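Local coordinates for sulfite reductase [ferredoxin] (Mycobacterium tuberculosis, PDB 1ZJ8), which reduces sulfite to sulfide with electrons from ferredoxin, using a siroheme and a [4Fe-4S] cluster, probably for the biosynthesis of sulfur-containing amino acids and cofactors, at residues D174-S188 with L215-V229. Sequence-based numbering, arbitrary orientation.
With SRM (siroheme), chain E.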
ATOM      1  N   ASP A 174     -10.813  -6.316   9.566  1.00 45.31           N
ATOM      2  CA  ASP A 174     -10.748  -7.726   9.142  1.00 45.09           C
ATOM      3  C   ASP A 174     -11.720  -8.005   7.973  1.00 44.91           C
ATOM      4  O   ASP A 174     -12.761  -8.667   8.142  1.00 44.75           O
ATOM      5  CB  ASP A 174     -11.058  -8.638  10.342  1.00 45.37           C
ATOM      6  CG  ASP A 174      -9.945  -8.634  11.406  1.00 46.02           C
ATOM      7  OD1 ASP A 174      -9.010  -7.791  11.320  1.00 45.94           O
ATOM      8  OD2 ASP A 174     -10.008  -9.493  12.328  1.00 45.56           O
ATOM      9  N   CYS A 175     -11.338  -7.493   6.793  1.00 44.43           N
ATOM     10  CA  CYS A 175     -12.230  -7.332   5.633  1.00 43.58           C
ATOM     11  C   CYS A 175     -11.436  -6.801   4.426  1.00 42.78           C
ATOM     12  O   CYS A 175     -10.276  -6.428   4.573  1.00 43.10           O
ATOM     13  CB  CYS A 175     -13.317  -6.341   6.014  1.00 43.87           C
ATOM     14  SG  CYS A 175     -12.620  -4.900   6.834  1.00 45.43           S
ATOM     15  N   PRO A 176     -12.039  -6.782   3.226  1.00 42.01           N
ATOM     16  CA  PRO A 176     -11.292  -6.336   2.024  1.00 41.13           C
ATOM     17  C   PRO A 176     -10.904  -4.859   1.999  1.00 40.18           C
ATOM     18  O   PRO A 176     -11.756  -3.963   2.155  1.00 39.80           O
ATOM     19  CB  PRO A 176     -12.244  -6.659   0.855  1.00 41.04           C
ATOM     20  CG  PRO A 176     -13.243  -7.632   1.414  1.00 42.09           C
ATOM     21  CD  PRO A 176     -13.395  -7.233   2.870  1.00 42.55           C
ATOM     22  N   ARG A 177      -9.612  -4.624   1.792  1.00 39.04           N
ATOM     23  CA  ARG A 177      -9.068  -3.277   1.728  1.00 38.32           C
ATOM     24  C   ARG A 177      -9.257  -2.778   0.310  1.00 37.24           C
ATOM     25  O   ARG A 177      -9.805  -3.498  -0.519  1.00 37.01           O
ATOM     26  CB  ARG A 177      -7.579  -3.293   2.112  1.00 39.02           C
ATOM     27  CG  ARG A 177      -7.278  -3.953   3.466  1.00 40.05           C
ATOM     28  CD  ARG A 177      -8.124  -3.297   4.558  1.00 42.31           C
ATOM     29  NE  ARG A 177      -7.800  -3.727   5.915  1.00 42.04           N
ATOM     30  CZ  ARG A 177      -6.754  -3.305   6.619  1.00 43.74           C
ATOM     31  NH1 ARG A 177      -5.855  -2.452   6.105  1.00 44.65           N
ATOM     32  NH2 ARG A 177      -6.589  -3.772   7.851  1.00 44.49           N
ATOM     33  N   VAL A 178      -8.807  -1.550   0.037  1.00 35.90           N
ATOM     34  CA  VAL A 178      -8.740  -1.031  -1.337  1.00 34.86           C
ATOM     35  C   VAL A 178      -8.382  -2.090  -2.387  1.00 33.71           C
ATOM     36  O   VAL A 178      -7.458  -2.867  -2.218  1.00 33.19           O
ATOM     37  CB  VAL A 178      -7.653   0.073  -1.516  1.00 34.70           C
ATOM     38  CG1 VAL A 178      -8.231   1.445  -1.373  1.00 35.14           C
ATOM     39  CG2 VAL A 178      -6.494  -0.148  -0.585  1.00 34.32           C
ATOM     40  N   VAL A 179      -9.099  -2.076  -3.493  1.00 32.50           N
ATOM     41  CA  VAL A 179      -8.696  -2.834  -4.645  1.00 31.93           C
ATOM     42  C   VAL A 179      -7.752  -1.962  -5.466  1.00 31.01           C
ATOM     43  O   VAL A 179      -8.132  -0.863  -5.882  1.00 30.22           O
ATOM     44  CB  VAL A 179      -9.903  -3.168  -5.540  1.00 32.17           C
ATOM     45  CG1 VAL A 179      -9.455  -4.052  -6.720  1.00 32.27           C
ATOM     46  CG2 VAL A 179     -11.034  -3.817  -4.731  1.00 31.83           C
ATOM     47  N   LEU A 180      -6.538  -2.452  -5.716  1.00 30.43           N
ATOM     48  CA  LEU A 180      -5.569  -1.685  -6.510  1.00 29.82           C
ATOM     49  C   LEU A 180      -5.921  -1.731  -8.014  1.00 29.08           C
ATOM     50  O   LEU A 180      -6.504  -2.706  -8.504  1.00 28.74           O
ATOM     51  CB  LEU A 180      -4.141  -2.171  -6.244  1.00 29.76           C
ATOM     52  CG  LEU A 180      -3.667  -2.314  -4.781  1.00 29.66           C
ATOM     53  CD1 LEU A 180      -2.189  -2.743  -4.728  1.00 29.38           C
ATOM     54  CD2 LEU A 180      -3.875  -1.046  -4.000  1.00 29.42           C
ATOM     55  N   GLY A 181      -5.579  -0.659  -8.729  1.00 28.47           N
ATOM     56  CA  GLY A 181      -5.716  -0.616 -10.189  1.00 28.20           C
ATOM     57  C   GLY A 181      -4.585   0.132 -10.883  1.00 27.70           C
ATOM     58  O   GLY A 181      -3.934   0.985 -10.272  1.00 27.33           O
ATOM     59  N   SER A 182      -4.349  -0.187 -12.157  1.00 27.46           N
ATOM     60  CA  SER A 182      -3.404   0.579 -12.962  1.00 27.39           C
ATOM     61  C   SER A 182      -3.791   2.048 -12.957  1.00 27.51           C
ATOM     62  O   SER A 182      -4.931   2.404 -13.323  1.00 27.28           O
ATOM     63  CB  SER A 182      -3.383   0.116 -14.415  1.00 27.38           C
ATOM     64  OG  SER A 182      -2.767   1.087 -15.243  1.00 25.65           O
ATOM     65  N   PRO A 183      -2.852   2.909 -12.549  1.00 27.30           N
ATOM     66  CA  PRO A 183      -3.005   4.349 -12.682  1.00 27.52           C
ATOM     67  C   PRO A 183      -3.286   4.818 -14.091  1.00 27.58           C
ATOM     68  O   PRO A 183      -3.610   5.985 -14.263  1.00 28.33           O
ATOM     69  CB  PRO A 183      -1.622   4.881 -12.270  1.00 27.32           C
ATOM     70  CG  PRO A 183      -1.072   3.882 -11.402  1.00 27.05           C
ATOM     71  CD  PRO A 183      -1.582   2.561 -11.903  1.00 27.29           C
ATOM     72  N   LEU A 184      -3.097   3.955 -15.089  1.00 27.77           N
ATOM     73  CA  LEU A 184      -3.419   4.292 -16.489  1.00 27.93           C
ATOM     74  C   LEU A 184      -4.430   3.335 -17.083  1.00 27.96           C
ATOM     75  O   LEU A 184      -4.427   3.084 -18.287  1.00 28.44           O
ATOM     76  CB  LEU A 184      -2.149   4.316 -17.345  1.00 27.69           C
ATOM     77  CG  LEU A 184      -1.553   5.719 -17.357  1.00 28.55           C
ATOM     78  CD1 LEU A 184      -0.558   5.894 -16.208  1.00 29.21           C
ATOM     79  CD2 LEU A 184      -0.916   5.985 -18.691  1.00 28.46           C
ATOM     80  N   ALA A 185      -5.305   2.810 -16.237  1.00 27.97           N
ATOM     81  CA  ALA A 185      -6.331   1.899 -16.693  1.00 28.03           C
ATOM     82  C   ALA A 185      -7.207   2.598 -17.751  1.00 28.04           C
ATOM     83  O   ALA A 185      -7.754   3.679 -17.497  1.00 28.39           O
ATOM     84  CB  ALA A 185      -7.149   1.434 -15.526  1.00 28.01           C
ATOM     85  N   GLY A 186      -7.294   2.005 -18.943  1.00 27.83           N
ATOM     86  CA  GLY A 186      -8.080   2.566 -20.039  1.00 28.19           C
ATOM     87  C   GLY A 186      -7.392   3.571 -20.949  1.00 28.21           C
ATOM     88  O   GLY A 186      -7.986   4.024 -21.936  1.00 27.67           O
ATOM     89  N   GLU A 187      -6.155   3.941 -20.624  1.00 28.44           N
ATOM     90  CA  GLU A 187      -5.410   4.867 -21.481  1.00 29.13           C
ATOM     91  C   GLU A 187      -3.980   4.447 -21.849  1.00 29.30           C
ATOM     92  O   GLU A 187      -3.394   5.037 -22.777  1.00 29.35           O
ATOM     93  CB  GLU A 187      -5.398   6.266 -20.869  1.00 29.47           C
ATOM     94  CG  GLU A 187      -6.809   6.845 -20.590  1.00 31.85           C
ATOM     95  CD  GLU A 187      -7.650   7.095 -21.853  1.00 33.48           C
ATOM     96  OE1 GLU A 187      -7.076   7.023 -22.970  1.00 34.59           O
ATOM     97  OE2 GLU A 187      -8.869   7.390 -21.717  1.00 32.47           O
ATOM     98  N   SER A 188      -3.422   3.440 -21.168  1.00 29.43           N
ATOM     99  CA  SER A 188      -2.069   2.983 -21.477  1.00 29.87           C
ATOM    100  C   SER A 188      -1.992   2.384 -22.864  1.00 30.24           C
ATOM    101  O   SER A 188      -2.870   1.625 -23.274  1.00 30.66           O
ATOM    102  CB  SER A 188      -1.549   1.966 -20.446  1.00 30.13           C
ATOM    103  OG  SER A 188      -0.216   1.542 -20.742  1.00 29.26           O
ATOM    104  N   LEU A 215     -13.690 -11.474   8.113  1.00 46.69           N
ATOM    105  CA  LEU A 215     -12.701 -12.414   7.592  1.00 45.91           C
ATOM    106  C   LEU A 215     -11.637 -12.689   8.671  1.00 45.11           C
ATOM    107  O   LEU A 215     -11.528 -11.946   9.664  1.00 44.69           O
ATOM    108  CB  LEU A 215     -12.051 -11.866   6.305  1.00 45.84           C
ATOM    109  CG  LEU A 215     -12.937 -11.151   5.282  1.00 45.66           C
ATOM    110  CD1 LEU A 215     -12.099 -10.723   4.099  1.00 46.05           C
ATOM    111  CD2 LEU A 215     -14.064 -12.020   4.811  1.00 46.24           C
ATOM    112  N   PRO A 216     -10.874 -13.783   8.501  1.00 44.34           N
ATOM    113  CA  PRO A 216      -9.771 -14.118   9.390  1.00 44.03           C
ATOM    114  C   PRO A 216      -8.814 -12.956   9.649  1.00 43.65           C
ATOM    115  O   PRO A 216      -8.244 -12.862  10.746  1.00 43.80           O
ATOM    116  CB  PRO A 216      -9.036 -15.220   8.621  1.00 44.37           C
ATOM    117  CG  PRO A 216     -10.077 -15.865   7.767  1.00 44.34           C
ATOM    118  CD  PRO A 216     -11.069 -14.801   7.445  1.00 44.47           C
ATOM    119  N   ARG A 217      -8.613 -12.116   8.631  1.00 42.77           N
ATOM    120  CA  ARG A 217      -7.834 -10.894   8.771  1.00 41.98           C
ATOM    121  C   ARG A 217      -8.082  -9.938   7.609  1.00 41.08           C
ATOM    122  O   ARG A 217      -9.048 -10.105   6.843  1.00 40.82           O
ATOM    123  CB  ARG A 217      -6.351 -11.249   8.848  1.00 42.37           C
ATOM    124  CG  ARG A 217      -5.750 -11.078  10.220  1.00 42.69           C
ATOM    125  CD  ARG A 217      -4.236 -10.890  10.105  1.00 43.56           C
ATOM    126  NE  ARG A 217      -3.655 -10.295  11.300  1.00 44.11           N
ATOM    127  CZ  ARG A 217      -3.862  -9.042  11.679  1.00 44.26           C
ATOM    128  NH1 ARG A 217      -4.641  -8.216  10.972  1.00 43.68           N
ATOM    129  NH2 ARG A 217      -3.283  -8.620  12.788  1.00 45.79           N
ATOM    130  N   LYS A 218      -7.214  -8.926   7.495  1.00 40.03           N
ATOM    131  CA  LYS A 218      -7.216  -8.019   6.350  1.00 38.87           C
ATOM    132  C   LYS A 218      -6.938  -8.785   5.050  1.00 37.78           C
ATOM    133  O   LYS A 218      -6.250  -9.821   5.055  1.00 37.29           O
ATOM    134  CB  LYS A 218      -6.204  -6.876   6.557  1.00 38.86           C
ATOM    135  CG  LYS A 218      -4.738  -7.285   6.590  1.00 39.00           C
ATOM    136  CD  LYS A 218      -3.798  -6.081   6.507  1.00 39.35           C
ATOM    137  CE  LYS A 218      -3.354  -5.566   7.880  1.00 39.65           C
ATOM    138  NZ  LYS A 218      -2.571  -4.287   7.762  1.00 40.74           N
ATOM    139  N   TYR A 219      -7.474  -8.239   3.954  1.00 36.62           N
ATOM    140  CA  TYR A 219      -7.498  -8.884   2.637  1.00 35.95           C
ATOM    141  C   TYR A 219      -7.255  -7.874   1.515  1.00 35.02           C
ATOM    142  O   TYR A 219      -8.061  -6.981   1.279  1.00 35.11           O
ATOM    143  CB  TYR A 219      -8.857  -9.524   2.438  1.00 35.99           C
ATOM    144  CG  TYR A 219      -9.040 -10.390   1.211  1.00 35.94           C
ATOM    145  CD1 TYR A 219      -8.563 -11.676   1.185  1.00 35.10           C
ATOM    146  CD2 TYR A 219      -9.764  -9.942   0.118  1.00 35.54           C
ATOM    147  CE1 TYR A 219      -8.768 -12.491   0.093  1.00 36.24           C
ATOM    148  CE2 TYR A 219      -9.982 -10.756  -0.979  1.00 36.24           C
ATOM    149  CZ  TYR A 219      -9.483 -12.042  -0.986  1.00 35.93           C
ATOM    150  OH  TYR A 219      -9.684 -12.887  -2.062  1.00 34.79           O
ATOM    151  N   LYS A 220      -6.144  -8.051   0.815  1.00 34.15           N
ATOM    152  CA  LYS A 220      -5.644  -7.084  -0.136  1.00 33.43           C
ATOM    153  C   LYS A 220      -5.756  -7.611  -1.565  1.00 32.77           C
ATOM    154  O   LYS A 220      -5.323  -8.740  -1.872  1.00 32.24           O
ATOM    155  CB  LYS A 220      -4.178  -6.752   0.186  1.00 33.26           C
ATOM    156  CG  LYS A 220      -4.023  -5.858   1.388  1.00 33.60           C
ATOM    157  CD  LYS A 220      -2.568  -5.685   1.810  1.00 33.52           C
ATOM    158  CE  LYS A 220      -2.488  -4.656   2.950  1.00 34.53           C
ATOM    159  NZ  LYS A 220      -1.205  -4.646   3.715  1.00 34.25           N
ATOM    160  N   THR A 221      -6.272  -6.750  -2.439  1.00 31.64           N
ATOM    161  CA  THR A 221      -6.570  -7.123  -3.802  1.00 31.34           C
ATOM    162  C   THR A 221      -5.931  -6.151  -4.814  1.00 30.90           C
ATOM    163  O   THR A 221      -5.917  -4.918  -4.609  1.00 30.45           O
ATOM    164  CB  THR A 221      -8.099  -7.211  -3.996  1.00 31.51           C
ATOM    165  OG1 THR A 221      -8.614  -8.266  -3.174  1.00 32.41           O
ATOM    166  CG2 THR A 221      -8.470  -7.482  -5.441  1.00 31.56           C
ATOM    167  N   ALA A 222      -5.426  -6.724  -5.912  1.00 30.17           N
ATOM    168  CA  ALA A 222      -4.896  -5.951  -7.015  1.00 29.97           C
ATOM    169  C   ALA A 222      -5.429  -6.430  -8.383  1.00 29.73           C
ATOM    170  O   ALA A 222      -5.369  -7.620  -8.693  1.00 29.93           O
ATOM    171  CB  ALA A 222      -3.409  -6.023  -6.978  1.00 30.07           C
ATOM    172  N   ILE A 223      -5.934  -5.496  -9.199  1.00 29.45           N
ATOM    173  CA  ILE A 223      -6.450  -5.817 -10.542  1.00 29.25           C
ATOM    174  C   ILE A 223      -5.960  -4.827 -11.622  1.00 29.25           C
ATOM    175  O   ILE A 223      -6.296  -3.645 -11.545  1.00 29.48           O
ATOM    176  CB  ILE A 223      -7.987  -5.831 -10.537  1.00 29.04           C
ATOM    177  CG1 ILE A 223      -8.508  -6.948  -9.626  1.00 28.90           C
ATOM    178  CG2 ILE A 223      -8.528  -6.027 -11.951  1.00 29.41           C
ATOM    179  CD1 ILE A 223      -9.987  -6.919  -9.429  1.00 28.61           C
ATOM    180  N   SER A 224      -5.215  -5.312 -12.631  1.00 28.85           N
ATOM    181  CA  SER A 224      -4.664  -4.430 -13.677  1.00 28.88           C
ATOM    182  C   SER A 224      -4.261  -5.177 -14.959  1.00 29.15           C
ATOM    183  O   SER A 224      -3.810  -6.311 -14.904  1.00 29.60           O
ATOM    184  CB  SER A 224      -3.451  -3.650 -13.127  1.00 28.88           C
ATOM    185  OG  SER A 224      -2.766  -2.896 -14.124  1.00 26.95           O
ATOM    186  N   GLY A 225      -4.409  -4.515 -16.104  1.00 29.13           N
ATOM    187  CA  GLY A 225      -3.872  -5.008 -17.369  1.00 29.32           C
ATOM    188  C   GLY A 225      -2.424  -4.614 -17.629  1.00 29.68           C
ATOM    189  O   GLY A 225      -1.944  -4.730 -18.762  1.00 30.32           O
ATOM    190  N   LEU A 226      -1.752  -4.100 -16.594  1.00 29.77           N
ATOM    191  CA  LEU A 226      -0.277  -3.963 -16.534  1.00 29.64           C
ATOM    192  C   LEU A 226       0.204  -4.563 -15.214  1.00 29.31           C
ATOM    193  O   LEU A 226      -0.573  -4.706 -14.284  1.00 29.60           O
ATOM    194  CB  LEU A 226       0.160  -2.485 -16.560  1.00 29.70           C
ATOM    195  CG  LEU A 226       0.038  -1.673 -17.844  1.00 29.73           C
ATOM    196  CD1 LEU A 226       0.441  -0.215 -17.591  1.00 29.23           C
ATOM    197  CD2 LEU A 226       0.885  -2.289 -18.941  1.00 29.71           C
ATOM    198  N   GLN A 227       1.482  -4.891 -15.112  1.00 29.41           N
ATOM    199  CA  GLN A 227       2.071  -5.272 -13.817  1.00 29.85           C
ATOM    200  C   GLN A 227       2.605  -4.018 -13.112  1.00 29.58           C
ATOM    201  O   GLN A 227       3.811  -3.881 -12.958  1.00 28.87           O
ATOM    202  CB  GLN A 227       3.223  -6.279 -14.005  1.00 30.04           C
ATOM    203  CG  GLN A 227       2.860  -7.641 -14.636  1.00 30.59           C
ATOM    204  CD  GLN A 227       4.111  -8.352 -15.199  1.00 30.68           C
ATOM    205  OE1 GLN A 227       5.026  -8.686 -14.449  1.00 33.71           O
ATOM    206  NE2 GLN A 227       4.151  -8.560 -16.511  1.00 28.43           N
ATOM    207  N   ASP A 228       1.702  -3.105 -12.723  1.00 29.69           N
ATOM    208  CA  ASP A 228       2.067  -1.856 -12.016  1.00 29.81           C
ATOM    209  C   ASP A 228       1.417  -1.754 -10.637  1.00 29.82           C
ATOM    210  O   ASP A 228       1.273  -0.661 -10.094  1.00 30.07           O
ATOM    211  CB  ASP A 228       1.710  -0.627 -12.860  1.00 29.95           C
ATOM    212  CG  ASP A 228       0.242  -0.580 -13.249  1.00 30.05           C
ATOM    213  OD1 ASP A 228      -0.573  -1.318 -12.654  1.00 30.78           O
ATOM    214  OD2 ASP A 228      -0.087   0.184 -14.178  1.00 29.35           O
ATOM    215  N   VAL A 229       1.036  -2.902 -10.075  1.00 30.42           N
ATOM    216  CA  VAL A 229       0.268  -2.969  -8.824  1.00 30.69           C
ATOM    217  C   VAL A 229       0.838  -3.985  -7.808  1.00 31.13           C
ATOM    218  O   VAL A 229       0.114  -4.543  -6.982  1.00 31.83           O
ATOM    219  CB  VAL A 229      -1.240  -3.304  -9.115  1.00 30.59           C
ATOM    220  CG1 VAL A 229      -1.907  -2.199  -9.930  1.00 30.59           C
ATOM    221  CG2 VAL A 229      -1.383  -4.647  -9.831  1.00 30.20           C
TER
HETATM  222 FE   SRM E 557      -0.169  -1.114   6.787  1.00 36.68          FE
HETATM  223  CHA SRM E 557      -0.778  -1.615  10.111  1.00 39.33           C
HETATM  224  CHB SRM E 557       0.439   2.122   7.402  1.00 37.03           C
HETATM  225  CHC SRM E 557       0.365  -0.634   3.613  1.00 31.66           C
HETATM  226  CHD SRM E 557       1.351  -4.211   6.594  1.00 36.19           C
HETATM  227  NA  SRM E 557      -0.361   0.062   8.393  1.00 38.55           N
HETATM  228  C1A SRM E 557      -0.742  -0.285   9.642  1.00 39.78           C
HETATM  229  C2A SRM E 557      -1.127   0.879  10.502  1.00 40.69           C
HETATM  230  CMA SRM E 557      -2.616   1.039  10.492  1.00 40.05           C
HETATM  231  CDA SRM E 557      -0.527   0.808  11.879  1.00 42.56           C
HETATM  232  CEA SRM E 557      -1.381   0.407  13.040  1.00 44.84           C
HETATM  233  O3A SRM E 557      -1.881  -0.723  13.045  1.00 47.29           O
HETATM  234  O4A SRM E 557      -1.592   1.189  13.978  1.00 46.66           O
HETATM  235  C3A SRM E 557      -0.459   1.988   9.764  1.00 40.44           C
HETATM  236  CAA SRM E 557      -1.238   3.259   9.715  1.00 40.25           C
HETATM  237  CBA SRM E 557      -0.766   4.003  10.936  1.00 41.43           C
HETATM  238  CCA SRM E 557      -0.795   5.479  10.707  1.00 42.67           C
HETATM  239  O1A SRM E 557      -0.430   5.925   9.598  1.00 41.33           O
HETATM  240  O2A SRM E 557      -1.210   6.219  11.632  1.00 43.03           O
HETATM  241  C4A SRM E 557      -0.124   1.377   8.446  1.00 39.08           C
HETATM  242  NB  SRM E 557       0.167   0.494   5.707  1.00 35.16           N
HETATM  243  C1B SRM E 557       0.352   1.768   6.058  1.00 34.63           C
HETATM  244  C2B SRM E 557       0.432   2.740   4.914  1.00 33.18           C
HETATM  245  CMB SRM E 557      -0.263   4.049   5.162  1.00 32.44           C
HETATM  246  CDB SRM E 557       1.877   3.018   4.670  1.00 33.03           C
HETATM  247  CEB SRM E 557       2.236   3.971   3.586  1.00 33.40           C
HETATM  248  O3B SRM E 557       2.754   5.086   3.817  1.00 33.18           O
HETATM  249  O4B SRM E 557       1.990   3.615   2.434  1.00 34.85           O
HETATM  250  C3B SRM E 557      -0.158   1.878   3.819  1.00 32.49           C
HETATM  251  CAB SRM E 557      -1.660   2.002   3.784  1.00 32.29           C
HETATM  252  CBB SRM E 557      -2.217   1.681   2.431  1.00 31.87           C
HETATM  253  CCB SRM E 557      -3.714   1.588   2.495  1.00 31.13           C
HETATM  254  O1B SRM E 557      -4.420   2.505   2.082  1.00 31.81           O
HETATM  255  O2B SRM E 557      -4.271   0.586   2.931  1.00 33.57           O
HETATM  256  C4B SRM E 557       0.125   0.509   4.378  1.00 33.82           C
HETATM  257  NC  SRM E 557       0.776  -2.131   5.442  1.00 33.63           N
HETATM  258  C1C SRM E 557       0.743  -1.868   4.119  1.00 31.18           C
HETATM  259  C2C SRM E 557       1.466  -2.773   3.354  1.00 32.91           C
HETATM  260  CDC SRM E 557       1.887  -2.689   1.925  1.00 33.13           C
HETATM  261  CEC SRM E 557       1.002  -3.150   0.833  1.00 32.44           C
HETATM  262  O3C SRM E 557      -0.190  -3.449   1.076  1.00 31.81           O
HETATM  263  O4C SRM E 557       1.526  -3.225  -0.287  1.00 32.69           O
HETATM  264  C3C SRM E 557       1.775  -3.751   4.250  1.00 33.32           C
HETATM  265  CAC SRM E 557       2.554  -4.938   3.786  1.00 33.48           C
HETATM  266  CBC SRM E 557       1.916  -5.960   2.869  1.00 32.83           C
HETATM  267  CCC SRM E 557       1.048  -6.889   3.700  1.00 32.31           C
HETATM  268  O1C SRM E 557      -0.030  -6.475   4.206  1.00 28.39           O
HETATM  269  O2C SRM E 557       1.473  -8.060   3.871  1.00 31.62           O
HETATM  270  C4C SRM E 557       1.295  -3.381   5.480  1.00 34.77           C
HETATM  271  ND  SRM E 557      -0.098  -2.733   7.999  1.00 37.36           N
HETATM  272  C1D SRM E 557       0.723  -3.771   7.774  1.00 37.00           C
HETATM  273  C2D SRM E 557       0.932  -4.459   8.984  1.00 38.32           C
HETATM  274  CAD SRM E 557       1.240  -5.945   9.040  1.00 37.48           C
HETATM  275  CBD SRM E 557       0.101  -6.908   9.174  1.00 39.18           C
HETATM  276  CCD SRM E 557       0.274  -8.398   9.111  1.00 40.36           C
HETATM  277  O1D SRM E 557      -0.263  -8.988   8.147  1.00 41.96           O
HETATM  278  O2D SRM E 557       0.933  -9.020   9.987  1.00 37.19           O
HETATM  279  C3D SRM E 557       0.200  -3.788   9.948  1.00 37.58           C
HETATM  280  CDD SRM E 557      -0.249  -4.375  11.259  1.00 38.97           C
HETATM  281  CED SRM E 557      -1.411  -5.336  11.376  1.00 39.54           C
HETATM  282  O3D SRM E 557      -2.199  -5.507  10.445  1.00 39.68           O
HETATM  283  O4D SRM E 557      -1.605  -5.983  12.415  1.00 38.84           O
HETATM  284  C4D SRM E 557      -0.434  -2.725   9.325  1.00 38.45           C
HETATM  285  O   HOH W   1      -6.571  -1.587 -13.019  1.00 24.66           O
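R177 N donates almost straight to Y219 O at 2.9 Å, and L180 grips the neighbouring parallel strand through both its backbone groups: its N reaches T221 O at 2.8 Å, while its O receives I223 N at 2.9 Å. Between these bonds the side chains part to two faces. On one, V179 CG1 meets T221 CG2 and I223 CD1, and P176 CB approaches the edge of the Y219 ring; helix 196-206 packs over V179 and I223, helix 277-291 over P176 and Y219, and W281 of the latter bonds T221 OG1. On the reverse, L180 CB lies against A222 CB at 4.0 Å and reaches V229.

Two places are looser. Y219 N to C175 O is only a weak bond, although L215 N just beyond holds D174 O well at 3.0 Å; past L180, a water joins S182 N to I223 O in place of a direct link. There S182 OG, turned anti to its own N (chi1 163°), gives its proton to the syn lone pair of D228 OD2 at 3.0 Å and accepts L184 N, an ST turn; H342 also bonds D228 OD2.

Toward the siroheme, K218 passes its aliphatic chain over one guanidinium face of R177, with CD 3.7 Å above the plane. Its end heads for the siroheme, though its exact place is doubtful. R217, K218 and K220 belong to the siroheme pocket, consistent with basic groups receiving its carboxylates. Strands 176-181 and 219-224, linked through helix 196-206, form a beta-alpha-beta unit at the edge of a mixed sheet in the nitrite and sulfite reductase 4Fe-4S domain.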